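Local coordinates for protein NURA (Sulfolobus solfataricus, PDB 2YGK) that probably acts with the helicase HerA in DNA double-strand break repair, as a manganese-dependent nuclease that processes DNA ends, at residues 40-45 with 286-291; 215-220 with 258-263; 265-270 with 294-299. All coordinates share one frame; numbering follows the deposited sequence.

Interaction 1: 40-45 with 286-291; sequences NEYVIN and IMDRLS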
ATOM      1  N   ASN A  40      21.979   1.695 -27.721  1.00 53.16           N
ATOM      2  CA  ASN A  40      23.169   2.356 -28.234  1.00 52.73           C
ATOM      3  C   ASN A  40      24.257   2.364 -27.187  1.00 51.31           C
ATOM      4  O   ASN A  40      24.075   2.932 -26.108  1.00 50.69           O
ATOM      5  CB  ASN A  40      22.844   3.788 -28.664  1.00 52.07           C
ATOM      6  CG  ASN A  40      21.805   3.832 -29.762  1.00 53.69           C
ATOM      7  OD1 ASN A  40      22.123   3.700 -30.970  1.00 54.99           O
ATOM      8  ND2 ASN A  40      20.534   3.996 -29.353  1.00 53.03           N
ATOM      9  N   GLU A  41      25.374   1.714 -27.486  1.00 51.12           N
ATOM     10  CA  GLU A  41      26.537   1.763 -26.610  1.00 50.57           C
ATOM     11  C   GLU A  41      27.095   3.162 -26.622  1.00 50.10           C
ATOM     12  O   GLU A  41      27.115   3.807 -27.656  1.00 51.71           O
ATOM     13  CB  GLU A  41      27.595   0.756 -27.056  1.00 51.56           C
ATOM     14  CG  GLU A  41      27.189  -0.661 -26.772  1.00 52.32           C
ATOM     15  CD  GLU A  41      28.174  -1.717 -27.262  1.00 54.67           C
ATOM     16  OE1 GLU A  41      29.418  -1.450 -27.266  1.00 53.03           O
ATOM     17  OE2 GLU A  41      27.675  -2.829 -27.633  1.00 54.83           O
ATOM     18  N   TYR A  42      27.510   3.650 -25.475  1.00 49.58           N
ATOM     19  CA  TYR A  42      28.204   4.915 -25.389  1.00 49.77           C
ATOM     20  C   TYR A  42      29.181   4.822 -24.244  1.00 52.10           C
ATOM     21  O   TYR A  42      28.899   5.205 -23.121  1.00 51.06           O
ATOM     22  CB  TYR A  42      27.236   6.074 -25.196  1.00 47.99           C
ATOM     23  CG  TYR A  42      27.905   7.419 -25.207  1.00 45.32           C
ATOM     24  CD1 TYR A  42      28.717   7.800 -26.267  1.00 46.05           C
ATOM     25  CD2 TYR A  42      27.731   8.312 -24.170  1.00 43.83           C
ATOM     26  CE1 TYR A  42      29.339   9.039 -26.289  1.00 46.45           C
ATOM     27  CE2 TYR A  42      28.345   9.560 -24.177  1.00 43.77           C
ATOM     28  CZ  TYR A  42      29.148   9.919 -25.238  1.00 45.71           C
ATOM     29  OH  TYR A  42      29.762  11.154 -25.279  1.00 47.96           O
ATOM     30  N   VAL A  43      30.350   4.304 -24.544  1.00 56.60           N
ATOM     31  CA  VAL A  43      31.277   3.961 -23.502  1.00 60.32           C
ATOM     32  C   VAL A  43      32.182   5.120 -23.011  1.00 63.18           C
ATOM     33  O   VAL A  43      32.576   5.085 -21.868  1.00 63.48           O
ATOM     34  CB  VAL A  43      32.050   2.653 -23.874  1.00 61.88           C
ATOM     35  CG1 VAL A  43      33.192   2.924 -24.858  1.00 63.35           C
ATOM     36  CG2 VAL A  43      32.547   1.952 -22.624  1.00 63.87           C
ATOM     37  N   ILE A  44      32.488   6.138 -23.824  1.00 67.61           N
ATOM     38  CA  ILE A  44      33.415   7.229 -23.378  1.00 71.86           C
ATOM     39  C   ILE A  44      32.696   8.377 -22.696  1.00 73.38           C
ATOM     40  O   ILE A  44      31.686   8.855 -23.209  1.00 73.14           O
ATOM     41  CB  ILE A  44      34.210   7.930 -24.547  1.00 73.77           C
ATOM     42  CG1 ILE A  44      35.073   6.955 -25.346  1.00 75.75           C
ATOM     43  CG2 ILE A  44      35.137   9.037 -23.997  1.00 75.09           C
ATOM     44  CD1 ILE A  44      35.931   7.640 -26.414  1.00 77.06           C
ATOM     45  N   ASN A  45      33.247   8.848 -21.574  1.00 77.03           N
ATOM     46  CA  ASN A  45      32.735  10.042 -20.853  1.00 78.89           C
ATOM     47  C   ASN A  45      33.470  11.346 -21.223  1.00 81.47           C
ATOM     48  O   ASN A  45      34.525  11.313 -21.884  1.00 83.03           O
ATOM     49  CB  ASN A  45      32.791   9.829 -19.319  1.00 79.16           C
ATOM     50  CG  ASN A  45      34.242   9.729 -18.755  1.00 83.56           C
ATOM     51  OD1 ASN A  45      35.242   9.864 -19.478  1.00 87.37           O
ATOM     52  ND2 ASN A  45      34.342   9.497 -17.446  1.00 86.92           N
ATOM     53  N   ILE A 286      23.955  14.704 -21.707  1.00 42.11           N
ATOM     54  CA  ILE A 286      23.292  14.518 -20.420  1.00 40.84           C
ATOM     55  C   ILE A 286      23.881  13.315 -19.670  1.00 40.15           C
ATOM     56  O   ILE A 286      24.018  13.358 -18.449  1.00 40.10           O
ATOM     57  CB  ILE A 286      21.757  14.331 -20.564  1.00 40.95           C
ATOM     58  CG1 ILE A 286      21.070  15.657 -20.923  1.00 41.90           C
ATOM     59  CG2 ILE A 286      21.130  13.775 -19.277  1.00 36.81           C
ATOM     60  CD1 ILE A 286      19.595  15.458 -21.312  1.00 40.98           C
HETATM   61  N   MSE A 287      24.220  12.249 -20.391  1.00 39.38           N
HETATM   62  CA  MSE A 287      24.863  11.114 -19.761  1.00 38.78           C
HETATM   63  C   MSE A 287      26.225  11.502 -19.193  1.00 39.78           C
HETATM   64  O   MSE A 287      26.569  11.153 -18.085  1.00 39.38           O
HETATM   65  CB  MSE A 287      25.055   9.994 -20.781  1.00 38.97           C
HETATM   66  CG  MSE A 287      23.773   9.317 -21.154  1.00 38.10           C
HETATM   67 SE   MSE A 287      24.025   7.895 -22.424  1.00 40.38          SE
HETATM   68  CE  MSE A 287      25.281   6.716 -21.534  1.00 37.56           C
ATOM     69  N   ASP A 288      27.005  12.211 -19.995  1.00 41.91           N
ATOM     70  CA  ASP A 288      28.392  12.546 -19.659  1.00 43.18           C
ATOM     71  C   ASP A 288      28.440  13.399 -18.429  1.00 43.29           C
ATOM     72  O   ASP A 288      29.205  13.133 -17.514  1.00 44.30           O
ATOM     73  CB  ASP A 288      29.046  13.268 -20.828  1.00 44.51           C
ATOM     74  CG  ASP A 288      29.514  12.318 -21.922  1.00 46.47           C
ATOM     75  OD1 ASP A 288      29.424  11.085 -21.693  1.00 48.53           O
ATOM     76  OD2 ASP A 288      29.963  12.803 -23.008  1.00 47.23           O
ATOM     77  N   ARG A 289      27.577  14.407 -18.400  1.00 43.28           N
ATOM     78  CA  ARG A 289      27.402  15.278 -17.233  1.00 42.90           C
ATOM     79  C   ARG A 289      26.837  14.576 -15.989  1.00 40.91           C
ATOM     80  O   ARG A 289      27.306  14.804 -14.870  1.00 40.23           O
ATOM     81  CB  ARG A 289      26.516  16.468 -17.624  1.00 43.56           C
ATOM     82  CG  ARG A 289      27.150  17.366 -18.664  1.00 45.84           C
ATOM     83  CD  ARG A 289      26.110  18.147 -19.383  1.00 50.10           C
ATOM     84  NE  ARG A 289      26.685  19.184 -20.244  1.00 56.11           N
ATOM     85  CZ  ARG A 289      25.986  19.926 -21.106  1.00 61.98           C
ATOM     86  NH1 ARG A 289      24.678  19.752 -21.273  1.00 63.44           N
ATOM     87  NH2 ARG A 289      26.601  20.845 -21.826  1.00 68.05           N
ATOM     88  N   LEU A 290      25.829  13.734 -16.165  1.00 39.52           N
ATOM     89  CA  LEU A 290      25.335  12.941 -15.025  1.00 38.91           C
ATOM     90  C   LEU A 290      26.386  11.977 -14.475  1.00 40.19           C
ATOM     91  O   LEU A 290      26.454  11.783 -13.256  1.00 40.62           O
ATOM     92  CB  LEU A 290      24.132  12.110 -15.387  1.00 37.61           C
ATOM     93  CG  LEU A 290      22.835  12.857 -15.549  1.00 36.07           C
ATOM     94  CD1 LEU A 290      21.839  11.959 -16.260  1.00 29.81           C
ATOM     95  CD2 LEU A 290      22.386  13.320 -14.162  1.00 34.91           C
ATOM     96  N   SER A 291      27.180  11.367 -15.363  1.00 40.36           N
ATOM     97  CA  SER A 291      28.218  10.440 -14.932  1.00 41.41           C
ATOM     98  C   SER A 291      29.189  11.117 -13.942  1.00 42.81           C
ATOM     99  O   SER A 291      29.722  10.477 -13.043  1.00 44.47           O
ATOM    100  CB  SER A 291      28.967   9.826 -16.142  1.00 42.57           C
ATOM    101  OG  SER A 291      28.155   8.914 -16.924  1.00 41.12           O
TER

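Interaction 2: 215-220 with 258-263; sequences PDITVL and TFYTRL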
ATOM      1  N   PRO A 215       8.262  -4.823 -18.309  1.00 60.12           N
ATOM      2  CA  PRO A 215       8.599  -3.460 -18.716  1.00 57.13           C
ATOM      3  C   PRO A 215       9.950  -3.333 -19.437  1.00 55.36           C
ATOM      4  O   PRO A 215      10.844  -4.178 -19.280  1.00 54.53           O
ATOM      5  CB  PRO A 215       8.577  -2.688 -17.397  1.00 55.31           C
ATOM      6  CG  PRO A 215       8.712  -3.696 -16.340  1.00 56.18           C
ATOM      7  CD  PRO A 215       8.144  -4.958 -16.849  1.00 59.02           C
ATOM      8  N   ASP A 216      10.063  -2.264 -20.227  1.00 53.99           N
ATOM      9  CA  ASP A 216      11.214  -2.006 -21.112  1.00 52.83           C
ATOM     10  C   ASP A 216      12.510  -1.933 -20.348  1.00 50.72           C
ATOM     11  O   ASP A 216      13.555  -2.432 -20.805  1.00 50.20           O
ATOM     12  CB  ASP A 216      11.048  -0.682 -21.837  1.00 52.22           C
ATOM     13  CG  ASP A 216       9.926  -0.698 -22.857  1.00 54.68           C
ATOM     14  OD1 ASP A 216       9.624  -1.763 -23.437  1.00 56.98           O
ATOM     15  OD2 ASP A 216       9.345   0.383 -23.085  1.00 55.77           O
ATOM     16  N   ILE A 217      12.411  -1.311 -19.181  1.00 48.84           N
ATOM     17  CA  ILE A 217      13.547  -1.061 -18.317  1.00 47.19           C
ATOM     18  C   ILE A 217      14.102  -2.383 -17.841  1.00 48.15           C
ATOM     19  O   ILE A 217      15.314  -2.509 -17.706  1.00 48.63           O
ATOM     20  CB  ILE A 217      13.177  -0.124 -17.127  1.00 45.74           C
ATOM     21  CG1 ILE A 217      14.445   0.441 -16.460  1.00 44.68           C
ATOM     22  CG2 ILE A 217      12.288  -0.838 -16.115  1.00 45.67           C
ATOM     23  CD1 ILE A 217      14.177   1.446 -15.282  1.00 41.06           C
ATOM     24  N   THR A 218      13.233  -3.378 -17.634  1.00 49.05           N
ATOM     25  CA  THR A 218      13.668  -4.721 -17.240  1.00 50.02           C
ATOM     26  C   THR A 218      14.258  -5.494 -18.424  1.00 51.39           C
ATOM     27  O   THR A 218      15.240  -6.232 -18.288  1.00 52.03           O
ATOM     28  CB  THR A 218      12.491  -5.524 -16.661  1.00 51.67           C
ATOM     29  OG1 THR A 218      11.959  -4.839 -15.517  1.00 50.80           O
ATOM     30  CG2 THR A 218      12.926  -6.910 -16.273  1.00 52.38           C
ATOM     31  N   VAL A 219      13.647  -5.333 -19.588  1.00 51.72           N
ATOM     32  CA  VAL A 219      14.200  -5.870 -20.827  1.00 52.64           C
ATOM     33  C   VAL A 219      15.641  -5.389 -21.063  1.00 51.34           C
ATOM     34  O   VAL A 219      16.507  -6.190 -21.352  1.00 52.07           O
ATOM     35  CB  VAL A 219      13.282  -5.546 -22.046  1.00 53.25           C
ATOM     36  CG1 VAL A 219      14.029  -5.611 -23.307  1.00 53.50           C
ATOM     37  CG2 VAL A 219      12.162  -6.528 -22.126  1.00 55.58           C
ATOM     38  N   LEU A 220      15.914  -4.102 -20.896  1.00 49.51           N
ATOM     39  CA  LEU A 220      17.286  -3.585 -21.111  1.00 48.90           C
ATOM     40  C   LEU A 220      18.334  -4.034 -20.093  1.00 48.76           C
ATOM     41  O   LEU A 220      19.529  -4.078 -20.384  1.00 49.25           O
ATOM     42  CB  LEU A 220      17.291  -2.059 -21.136  1.00 47.10           C
ATOM     43  CG  LEU A 220      16.481  -1.413 -22.247  1.00 47.49           C
ATOM     44  CD1 LEU A 220      16.189   0.025 -21.872  1.00 43.97           C
ATOM     45  CD2 LEU A 220      17.217  -1.558 -23.610  1.00 48.58           C
ATOM     46  N   THR A 258      11.259  10.431 -23.578  1.00 49.81           N
ATOM     47  CA  THR A 258      11.796   9.466 -22.664  1.00 46.61           C
ATOM     48  C   THR A 258      12.963   8.753 -23.340  1.00 45.50           C
ATOM     49  O   THR A 258      12.935   8.484 -24.535  1.00 46.54           O
ATOM     50  CB  THR A 258      10.706   8.472 -22.209  1.00 46.97           C
ATOM     51  OG1 THR A 258       9.616   9.195 -21.598  1.00 46.41           O
ATOM     52  CG2 THR A 258      11.256   7.500 -21.186  1.00 45.00           C
ATOM     53  N   PHE A 259      14.018   8.502 -22.582  1.00 42.88           N
ATOM     54  CA  PHE A 259      14.985   7.473 -22.952  1.00 41.61           C
ATOM     55  C   PHE A 259      15.401   6.731 -21.699  1.00 40.08           C
ATOM     56  O   PHE A 259      15.191   7.220 -20.593  1.00 39.99           O
ATOM     57  CB  PHE A 259      16.205   8.060 -23.658  1.00 41.55           C
ATOM     58  CG  PHE A 259      16.989   9.036 -22.837  1.00 39.16           C
ATOM     59  CD1 PHE A 259      16.645  10.369 -22.804  1.00 41.15           C
ATOM     60  CD2 PHE A 259      18.091   8.636 -22.132  1.00 38.52           C
ATOM     61  CE1 PHE A 259      17.382  11.300 -22.019  1.00 40.04           C
ATOM     62  CE2 PHE A 259      18.838   9.563 -21.362  1.00 38.15           C
ATOM     63  CZ  PHE A 259      18.468  10.880 -21.304  1.00 37.33           C
ATOM     64  N   TYR A 260      15.994   5.557 -21.895  1.00 38.93           N
ATOM     65  CA  TYR A 260      16.591   4.762 -20.844  1.00 36.63           C
ATOM     66  C   TYR A 260      18.073   4.826 -20.986  1.00 36.50           C
ATOM     67  O   TYR A 260      18.603   4.771 -22.081  1.00 38.54           O
ATOM     68  CB  TYR A 260      16.154   3.350 -20.993  1.00 36.19           C
ATOM     69  CG  TYR A 260      14.701   3.191 -20.725  1.00 38.63           C
ATOM     70  CD1 TYR A 260      14.214   3.059 -19.396  1.00 38.27           C
ATOM     71  CD2 TYR A 260      13.787   3.165 -21.761  1.00 40.48           C
ATOM     72  CE1 TYR A 260      12.872   2.888 -19.138  1.00 39.31           C
ATOM     73  CE2 TYR A 260      12.413   2.973 -21.504  1.00 41.87           C
ATOM     74  CZ  TYR A 260      11.968   2.854 -20.187  1.00 42.63           C
ATOM     75  OH  TYR A 260      10.620   2.667 -19.930  1.00 46.52           O
ATOM     76  N   THR A 261      18.784   4.962 -19.892  1.00 35.88           N
ATOM     77  CA  THR A 261      20.237   5.049 -19.996  1.00 35.27           C
ATOM     78  C   THR A 261      20.801   4.230 -18.866  1.00 34.66           C
ATOM     79  O   THR A 261      20.150   4.044 -17.837  1.00 34.32           O
ATOM     80  CB  THR A 261      20.737   6.550 -19.902  1.00 35.38           C
ATOM     81  OG1 THR A 261      22.177   6.641 -20.070  1.00 34.49           O
ATOM     82  CG2 THR A 261      20.299   7.152 -18.599  1.00 32.77           C
ATOM     83  N   ARG A 262      21.990   3.695 -19.125  1.00 34.69           N
ATOM     84  CA  ARG A 262      22.857   3.119 -18.141  1.00 34.33           C
ATOM     85  C   ARG A 262      24.060   3.994 -18.167  1.00 34.27           C
ATOM     86  O   ARG A 262      24.689   4.098 -19.221  1.00 35.96           O
ATOM     87  CB  ARG A 262      23.252   1.693 -18.542  1.00 35.17           C
ATOM     88  CG  ARG A 262      24.293   1.068 -17.603  1.00 35.82           C
ATOM     89  CD  ARG A 262      24.642  -0.345 -17.989  1.00 38.72           C
ATOM     90  NE  ARG A 262      23.548  -1.321 -17.834  1.00 38.97           N
ATOM     91  CZ  ARG A 262      22.885  -1.942 -18.818  1.00 39.10           C
ATOM     92  NH1 ARG A 262      23.158  -1.706 -20.092  1.00 41.89           N
ATOM     93  NH2 ARG A 262      21.924  -2.824 -18.525  1.00 39.87           N
ATOM     94  N   LEU A 263      24.407   4.595 -17.026  1.00 33.92           N
ATOM     95  CA  LEU A 263      25.508   5.569 -16.939  1.00 34.31           C
ATOM     96  C   LEU A 263      26.869   4.919 -16.817  1.00 36.91           C
ATOM     97  O   LEU A 263      27.885   5.570 -17.073  1.00 37.74           O
ATOM     98  CB  LEU A 263      25.329   6.505 -15.752  1.00 32.93           C
ATOM     99  CG  LEU A 263      24.023   7.292 -15.863  1.00 31.97           C
ATOM    100  CD1 LEU A 263      23.717   7.881 -14.549  1.00 29.85           C
ATOM    101  CD2 LEU A 263      24.027   8.359 -16.980  1.00 31.13           C
TER

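Interaction 3: 265-270 with 294-299; sequences NGKRVI and SIKGYP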
ATOM      1  N   ASN A 265      28.996   0.922 -17.038  1.00 44.08           N
ATOM      2  CA  ASN A 265      29.034  -0.475 -17.443  1.00 45.46           C
ATOM      3  C   ASN A 265      28.610  -1.394 -16.320  1.00 46.37           C
ATOM      4  O   ASN A 265      29.176  -1.327 -15.254  1.00 47.59           O
ATOM      5  CB  ASN A 265      30.448  -0.855 -17.845  1.00 46.99           C
ATOM      6  CG  ASN A 265      30.824  -0.390 -19.244  1.00 48.60           C
ATOM      7  OD1 ASN A 265      29.978   0.043 -20.036  1.00 51.88           O
ATOM      8  ND2 ASN A 265      32.101  -0.534 -19.578  1.00 48.36           N
ATOM      9  N   GLY A 266      27.615  -2.239 -16.558  1.00 47.05           N
ATOM     10  CA  GLY A 266      27.245  -3.293 -15.622  1.00 48.71           C
ATOM     11  C   GLY A 266      26.240  -2.895 -14.568  1.00 48.24           C
ATOM     12  O   GLY A 266      25.804  -3.730 -13.766  1.00 49.02           O
ATOM     13  N   LYS A 267      25.840  -1.628 -14.575  1.00 47.39           N
ATOM     14  CA  LYS A 267      24.963  -1.093 -13.528  1.00 46.18           C
ATOM     15  C   LYS A 267      23.520  -0.964 -13.992  1.00 45.07           C
ATOM     16  O   LYS A 267      23.147  -1.453 -15.055  1.00 45.88           O
ATOM     17  CB  LYS A 267      25.519   0.241 -13.060  1.00 45.71           C
ATOM     18  CG  LYS A 267      26.926   0.113 -12.541  1.00 48.73           C
ATOM     19  CD  LYS A 267      26.960  -0.848 -11.355  1.00 52.00           C
ATOM     20  CE  LYS A 267      28.299  -0.843 -10.655  1.00 54.46           C
ATOM     21  NZ  LYS A 267      29.363  -1.321 -11.532  1.00 56.20           N
ATOM     22  N   ARG A 268      22.696  -0.358 -13.154  1.00 44.11           N
ATOM     23  CA  ARG A 268      21.261  -0.314 -13.351  1.00 43.29           C
ATOM     24  C   ARG A 268      20.961   0.556 -14.535  1.00 41.21           C
ATOM     25  O   ARG A 268      21.778   1.377 -14.903  1.00 42.16           O
ATOM     26  CB  ARG A 268      20.609   0.287 -12.112  1.00 43.46           C
ATOM     27  CG  ARG A 268      21.080   1.732 -11.854  1.00 45.55           C
ATOM     28  CD  ARG A 268      20.224   2.419 -10.853  1.00 48.51           C
ATOM     29  NE  ARG A 268      20.434   1.839  -9.539  1.00 54.76           N
ATOM     30  CZ  ARG A 268      19.505   1.238  -8.794  1.00 58.68           C
ATOM     31  NH1 ARG A 268      18.252   1.103  -9.224  1.00 58.68           N
ATOM     32  NH2 ARG A 268      19.846   0.761  -7.596  1.00 60.52           N
ATOM     33  N   VAL A 269      19.799   0.365 -15.137  1.00 39.71           N
ATOM     34  CA  VAL A 269      19.293   1.256 -16.142  1.00 37.75           C
ATOM     35  C   VAL A 269      18.278   2.151 -15.439  1.00 36.98           C
ATOM     36  O   VAL A 269      17.456   1.669 -14.619  1.00 36.71           O
ATOM     37  CB  VAL A 269      18.590   0.479 -17.265  1.00 38.73           C
ATOM     38  CG1 VAL A 269      17.943   1.430 -18.258  1.00 37.44           C
ATOM     39  CG2 VAL A 269      19.577  -0.506 -17.987  1.00 39.46           C
ATOM     40  N   ILE A 270      18.316   3.444 -15.774  1.00 35.54           N
ATOM     41  CA  ILE A 270      17.322   4.403 -15.289  1.00 34.10           C
ATOM     42  C   ILE A 270      16.522   4.991 -16.457  1.00 34.96           C
ATOM     43  O   ILE A 270      17.009   5.022 -17.596  1.00 34.96           O
ATOM     44  CB  ILE A 270      17.988   5.539 -14.528  1.00 33.13           C
ATOM     45  CG1 ILE A 270      18.905   6.354 -15.432  1.00 31.75           C
ATOM     46  CG2 ILE A 270      18.789   5.000 -13.369  1.00 33.42           C
ATOM     47  CD1 ILE A 270      19.649   7.516 -14.726  1.00 28.42           C
ATOM     48  N   SER A 294      27.705  10.869 -10.423  1.00 39.04           N
ATOM     49  CA  SER A 294      27.071   9.588 -10.247  1.00 38.14           C
ATOM     50  C   SER A 294      28.002   8.638  -9.560  1.00 39.57           C
ATOM     51  O   SER A 294      29.224   8.676  -9.739  1.00 42.12           O
ATOM     52  CB  SER A 294      26.699   8.972 -11.589  1.00 37.34           C
ATOM     53  OG  SER A 294      25.583   9.637 -12.152  1.00 36.55           O
ATOM     54  N   ILE A 295      27.405   7.773  -8.766  1.00 39.63           N
ATOM     55  CA  ILE A 295      28.092   6.644  -8.179  1.00 40.90           C
ATOM     56  C   ILE A 295      27.363   5.384  -8.541  1.00 39.91           C
ATOM     57  O   ILE A 295      26.120   5.329  -8.435  1.00 38.08           O
ATOM     58  CB  ILE A 295      28.186   6.815  -6.678  1.00 41.85           C
ATOM     59  CG1 ILE A 295      29.350   7.749  -6.420  1.00 45.17           C
ATOM     60  CG2 ILE A 295      28.440   5.480  -5.975  1.00 42.87           C
ATOM     61  CD1 ILE A 295      29.240   8.393  -5.101  1.00 50.13           C
ATOM     62  N   LYS A 296      28.132   4.385  -8.975  1.00 40.77           N
ATOM     63  CA  LYS A 296      27.572   3.087  -9.369  1.00 41.65           C
ATOM     64  C   LYS A 296      26.321   3.237 -10.205  1.00 39.84           C
ATOM     65  O   LYS A 296      25.357   2.537  -9.971  1.00 39.44           O
ATOM     66  CB  LYS A 296      27.249   2.209  -8.157  1.00 43.07           C
ATOM     67  CG  LYS A 296      28.483   1.452  -7.602  1.00 48.94           C
ATOM     68  CD  LYS A 296      28.305   1.118  -6.105  1.00 54.72           C
ATOM     69  CE  LYS A 296      29.574   0.494  -5.541  1.00 60.18           C
ATOM     70  NZ  LYS A 296      29.900  -0.760  -6.260  1.00 62.95           N
ATOM     71  N   GLY A 297      26.349   4.159 -11.170  1.00 38.59           N
ATOM     72  CA  GLY A 297      25.324   4.234 -12.175  1.00 37.00           C
ATOM     73  C   GLY A 297      24.193   5.164 -11.836  1.00 35.93           C
ATOM     74  O   GLY A 297      23.310   5.324 -12.672  1.00 35.87           O
ATOM     75  N   TYR A 298      24.220   5.813 -10.656  1.00 35.11           N
ATOM     76  CA  TYR A 298      23.132   6.701 -10.229  1.00 33.11           C
ATOM     77  C   TYR A 298      23.598   8.037  -9.626  1.00 33.03           C
ATOM     78  O   TYR A 298      24.545   8.072  -8.830  1.00 32.49           O
ATOM     79  CB  TYR A 298      22.291   5.970  -9.180  1.00 33.32           C
ATOM     80  CG  TYR A 298      20.977   6.623  -8.828  1.00 31.81           C
ATOM     81  CD1 TYR A 298      19.895   6.495  -9.660  1.00 31.62           C
ATOM     82  CD2 TYR A 298      20.834   7.386  -7.666  1.00 30.83           C
ATOM     83  CE1 TYR A 298      18.657   7.090  -9.341  1.00 32.56           C
ATOM     84  CE2 TYR A 298      19.623   7.989  -7.339  1.00 30.67           C
ATOM     85  CZ  TYR A 298      18.528   7.832  -8.188  1.00 31.56           C
ATOM     86  OH  TYR A 298      17.285   8.379  -7.888  1.00 34.24           O
ATOM     87  N   PRO A 299      22.865   9.131  -9.921  1.00 32.60           N
ATOM     88  CA  PRO A 299      23.369  10.461  -9.501  1.00 33.15           C
ATOM     89  C   PRO A 299      23.371  10.613  -8.007  1.00 33.30           C
ATOM     90  O   PRO A 299      22.326  10.494  -7.396  1.00 32.25           O
ATOM     91  CB  PRO A 299      22.403  11.470 -10.171  1.00 31.76           C
ATOM     92  CG  PRO A 299      21.715  10.677 -11.220  1.00 32.15           C
ATOM     93  CD  PRO A 299      21.598   9.259 -10.661  1.00 31.77           C
TER

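Interaction 1: 40-45 with 286-291
Tyr42 and Asp288 meet through a single directed bond that ties the loop following an edge strand to a helix. The phenol OH of Tyr42 donates to Asp288 OD2 at 2.8 Å, arriving on the syn side of the carboxylate and 22° out of its plane. The ring and carboxylate planes are inclined by only 24°, and the second oxygen, Asp288 OD1, approaches the ring obliquely, 3.1 Å from Tyr42 CE2. With CG anti to the backbone N (chi1 -176°), the Tyr42 ring reaches out to the helix. Met287, a selenomethionine in this crystal, has a bent chain that sets CE at the ring edge, 3.9 Å from Tyr42 CD2, while SE makes an oblique Met-aromatic contact, 5.4 Å from the centroid of the Tyr42 ring. Ile44 O lies over one face of the ring, 3.4 Å above its plane and offset toward the rim. Asp288 OD1 also forms a salt bridge with Arg227, which probably favours the ionised carboxylate; Arg227 hydrogen-bonds to Tyr42 O as well. Strand 39-41 borders the large mixed sheet beside strand 228-236, and Phe229 of that strand touches both Tyr42 and Met287, placing the contact where the sheet's edge meets helix 280-291.

Interaction 2: 215-220 with 258-263
Tyr260 projects from its strand into three residues of one helix, Asp216, Ile217 and Leu220, and illustrates how a single aromatic side chain can fill the interval between a helix and a sheet. Van der Waals contacts run along its length. At the root, Leu220 CD1 presses on Tyr260 CB at 3.4 Å and also reaches CG. Further out, Ile217 CB meets Tyr260 CE1 at 3.6 Å, while its CG1 branch lies nearer CD1. Beside the phenol end packs the methylene of Asp216, with CB 3.9 Å from Tyr260 OH. All three residues approach the ring obliquely, and their side chains cross that of Tyr260 at roughly a right angle. Having CG anti to its own carbonyl carbon (chi1 -67°), Tyr260 points its ring toward the helix, where it meets Leu220, Ile217 and Asp216 from root to tip. An alanine here is likely to leave a gap under the helix, with Ile217 and Leu220 deprived of the surface they pack on.

Helix 216-220 and strand 258-262 run 30° from parallel, their axes 9.8 Å apart, the helix packing on one face of the mixed sheet, an alpha/beta layering consistent with membership of the RNase H clan. Phe259 and Thr261 instead touch helix 280-291, so the strand is served by two helices.

Among polar interactions, Arg262 NH2 donates to Leu220 O at 3.3 Å, with an N-H...O angle of 155°. The acceptor lies near the guanidinium plane, although the donor sits above the carbonyl plane. Arg262 NH1 binds Thr224 OG1 and Lys226 O, and Thr224 OG1 also bonds to Leu220 O, so the arginine is gripped round the helix's end. The Asp216 carboxylate, roughly perpendicular to the ring, instead accepts from the backbone N atoms of Leu209 and Phe210.

Interaction 3: 265-270 with 294-299
Lys267 lies against the turn formed by Lys296 and Gly297, where close approach depends on the absence of a side chain. Its CB stands 4.1 Å from Gly297 CA, and a beta carbon built on the glycine would collide with it. Gly297 also has a positive phi of 92°, as the type I' turn from Ile295 to Tyr298 requires, so two separate constraints favour glycine here. Beyond CB, the Lys267 chain bends at chi2 and chi4 and runs past Lys296 O, bringing CE to 3.8 Å from Lys296 CG. The aliphatic parts thus touch, while Lys267 NZ and Lys296 NZ stay 5.3 Å apart, not in contact, though their like charges probably still repel to some degree.

Arg268 follows, its aliphatic chain running beside Gly297 toward the Tyr298 ring. Its CG is 4.3 Å from Gly297 O, and its CD approaches Tyr298 CD1 obliquely at the same separation. Ile270 completes the contact by meeting the aromatic at its edge: CG2, placed beside the backbone N with CG1 in the more hindered position (chi1 64°), comes to 4.1 Å from Tyr298 CD1. No hydrogen bond joins the two segments, which meet by van der Waals contact. The Tyr298 ring carries Pro299 CD on one face and makes a cation-pi interaction with Lys202.

The loop leads from strand 255-262 into strand 270-275, whereas the small hairpin 294-295/298-299 follows helix 280-291 and precedes helix 300-309. Tyr298 touches Asp133, a manganese ligand in this structure, at the end of strand 129-133, and Val269 packs against helix 216-223.

In the fold
The three contacts form one continuous cluster, their centres 11 to 14 Å apart. Interactions 1 and 2 meet where Met287 CE lies 3.5 Å from Arg262 O, joining helix 280-291 to the sheet. Interactions 2 and 3 are stitched by probable hydrogen bonds, Arg262 NE to Lys267 O and Ile270 N to Thr261 O, both 2.8 Å. Interactions 1 and 3 touch through Leu290 and Pro299. They differ in how near they come to the metal site: the Tyr298 side chain of interaction 3 is about 8 Å from the bound manganese and about 4 Å from that of its ligand Asp133, the side chain of Ile217 in interaction 2 is about 11 Å from that of Asp133, and interaction 1 lies at the surface away from the site.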